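Long-range contact in benzoylformate Decarboxylase (Polynucleobacter necessarius, PDB 4K9Q), which probably decarboxylates benzoylformate to benzaldehyde as a tetrameric enzyme dependent on thiamine diphosphate and magnesium: residues A[7-12]-A[135-140]. Sequence-based numbering, arbitrary orientation.
Sequences ITFDLL and VPGAFM
Ile7 lays its CG2 methyl against CG of Pro136 at 3.7 Å, where two nearly parallel helices, 4-15 and 135-147, pack together; the axes of segments 7-12 and 135-140 approach to 9.2 Å, crossing at -23°. Both helices belong to the N-terminal alpha/beta domain of this thiamine diphosphate enzyme, which is built round a parallel sheet. A beta-branched isoleucine suits the place: with CG1 beside the backbone N (chi1 -62°), CG2 is left to meet CG and CB of the puckered proline ring, and Ile167 touches both residues. The backbones are nearest at Thr8, whose CA lies 5.0 Å from CA of Pro136. Its two branches divide the work: OG1 is hydrogen-bonded to Val4 O one turn back, which lets a hydroxyl sit among apolar groups, while CG2 lies over a face of the Phe139 ring in a CH-pi contact, 3.9 Å from the centroid and 16° off the normal. A glycine here would probably leave that face without its methyl and open a gap beside Pro136. Leu11, with the longer reach of a leucine, touches Phe139 CB and Met140 CB with CD2, and the same methyl comes within 3.3 Å of Pro136 O, the carbonyl that accepts the helical bond from Met140 N. Leu12 brings CD2 obliquely to the Phe139 ring, which also packs on Leu156 and Leu158 of strand 154-159, and meets it at CD1, 4.2 Å away.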
loop_
_atom_site.group_PDB
_atom_site.type_symbol
_atom_site.label_atom_id
_atom_site.label_comp_id
_atom_site.label_asym_id
_atom_site.label_seq_id
_atom_site.Cartn_x
_atom_site.Cartn_y
_atom_site.Cartn_z
ATOM N N ILE A 7 5.713 31.447 -6.331
ATOM C CA ILE A 7 5.178 31.337 -4.976
ATOM C C ILE A 7 5.903 30.268 -4.155
ATOM O O ILE A 7 6.180 30.453 -2.972
ATOM C CB ILE A 7 3.675 31.055 -5.020
ATOM C CG1 ILE A 7 2.969 32.232 -5.704
ATOM C CG2 ILE A 7 3.122 30.788 -3.617
ATOM C CD1 ILE A 7 1.537 31.941 -6.101
ATOM N N THR A 8 6.209 29.145 -4.798
ATOM C CA THR A 8 6.879 28.042 -4.116
ATOM C C THR A 8 8.304 28.419 -3.714
ATOM O O THR A 8 8.734 28.157 -2.585
ATOM C CB THR A 8 6.887 26.780 -5.003
ATOM O OG1 THR A 8 5.536 26.389 -5.286
ATOM C CG2 THR A 8 7.614 25.635 -4.303
ATOM N N PHE A 9 9.051 29.029 -4.630
ATOM C CA PHE A 9 10.406 29.430 -4.293
ATOM C C PHE A 9 10.399 30.499 -3.196
ATOM O O PHE A 9 11.256 30.481 -2.301
ATOM C CB PHE A 9 11.192 29.864 -5.536
ATOM C CG PHE A 9 11.832 28.716 -6.262
ATOM C CD1 PHE A 9 13.111 28.299 -5.929
ATOM C CD2 PHE A 9 11.150 28.039 -7.260
ATOM C CE1 PHE A 9 13.702 27.226 -6.589
ATOM C CE2 PHE A 9 11.734 26.968 -7.920
ATOM C CZ PHE A 9 13.010 26.564 -7.583
ATOM N N ASP A 10 9.410 31.390 -3.228
ATOM C CA ASP A 10 9.272 32.379 -2.155
ATOM C C ASP A 10 8.995 31.727 -0.793
ATOM O O ASP A 10 9.537 32.150 0.231
ATOM C CB ASP A 10 8.204 33.417 -2.486
ATOM C CG ASP A 10 8.757 34.599 -3.278
ATOM O OD1 ASP A 10 9.998 34.770 -3.345
ATOM O OD2 ASP A 10 7.937 35.365 -3.820
ATOM N N LEU A 11 8.159 30.691 -0.778
ATOM C CA LEU A 11 7.949 29.917 0.444
ATOM C C LEU A 11 9.256 29.296 0.934
ATOM O O LEU A 11 9.587 29.359 2.118
ATOM C CB LEU A 11 6.888 28.827 0.227
ATOM C CG LEU A 11 6.724 27.832 1.379
ATOM C CD1 LEU A 11 6.145 28.527 2.608
ATOM C CD2 LEU A 11 5.834 26.679 0.960
ATOM N N LEU A 12 10.004 28.698 0.015
ATOM C CA LEU A 12 11.240 28.033 0.381
ATOM C C LEU A 12 12.231 29.035 0.967
ATOM O O LEU A 12 12.952 28.721 1.905
ATOM C CB LEU A 12 11.817 27.278 -0.822
ATOM C CG LEU A 12 10.983 26.060 -1.239
ATOM C CD1 LEU A 12 11.528 25.453 -2.524
ATOM C CD2 LEU A 12 10.925 25.016 -0.116
ATOM N N VAL A 135 0.175 23.256 -4.797
ATOM C CA VAL A 135 1.599 22.922 -4.734
ATOM C C VAL A 135 2.356 23.644 -3.603
ATOM O O VAL A 135 3.072 22.995 -2.831
ATOM C CB VAL A 135 2.306 23.058 -6.117
ATOM C CG1 VAL A 135 3.833 22.937 -5.965
ATOM C CG2 VAL A 135 1.751 22.024 -7.099
ATOM N N PRO A 136 2.209 24.978 -3.494
ATOM C CA PRO A 136 2.890 25.663 -2.389
ATOM C C PRO A 136 2.463 25.115 -1.033
ATOM O O PRO A 136 3.325 24.837 -0.194
ATOM C CB PRO A 136 2.457 27.125 -2.551
ATOM C CG PRO A 136 2.100 27.252 -4.011
ATOM C CD PRO A 136 1.505 25.923 -4.385
ATOM N N GLY A 137 1.160 24.936 -0.826
ATOM C CA GLY A 137 0.684 24.367 0.424
ATOM C C GLY A 137 1.212 22.969 0.693
ATOM O O GLY A 137 1.424 22.602 1.849
ATOM N N ALA A 138 1.406 22.182 -0.367
ATOM C CA ALA A 138 1.963 20.830 -0.234
ATOM C C ALA A 138 3.425 20.874 0.224
ATOM O O ALA A 138 3.867 20.037 1.034
ATOM C CB ALA A 138 1.816 20.052 -1.538
ATOM N N PHE A 139 4.180 21.850 -0.282
ATOM C CA PHE A 139 5.530 22.068 0.224
ATOM C C PHE A 139 5.531 22.445 1.712
ATOM O O PHE A 139 6.375 21.969 2.482
ATOM C CB PHE A 139 6.282 23.106 -0.615
ATOM C CG PHE A 139 7.008 22.515 -1.800
ATOM C CD1 PHE A 139 8.348 22.172 -1.705
ATOM C CD2 PHE A 139 6.343 22.293 -2.997
ATOM C CE1 PHE A 139 9.035 21.626 -2.797
ATOM C CE2 PHE A 139 7.022 21.753 -4.099
ATOM C CZ PHE A 139 8.369 21.418 -3.992
ATOM N N MET A 140 4.591 23.298 2.124
ATOM C CA MET A 140 4.502 23.634 3.543
ATOM C C MET A 140 4.159 22.401 4.393
ATOM O O MET A 140 4.760 22.181 5.442
ATOM C CB MET A 140 3.480 24.743 3.794
ATOM C CG MET A 140 3.465 25.212 5.245
ATOM S SD MET A 140 5.027 25.946 5.756
ATOM C CE MET A 140 5.452 24.913 7.162
#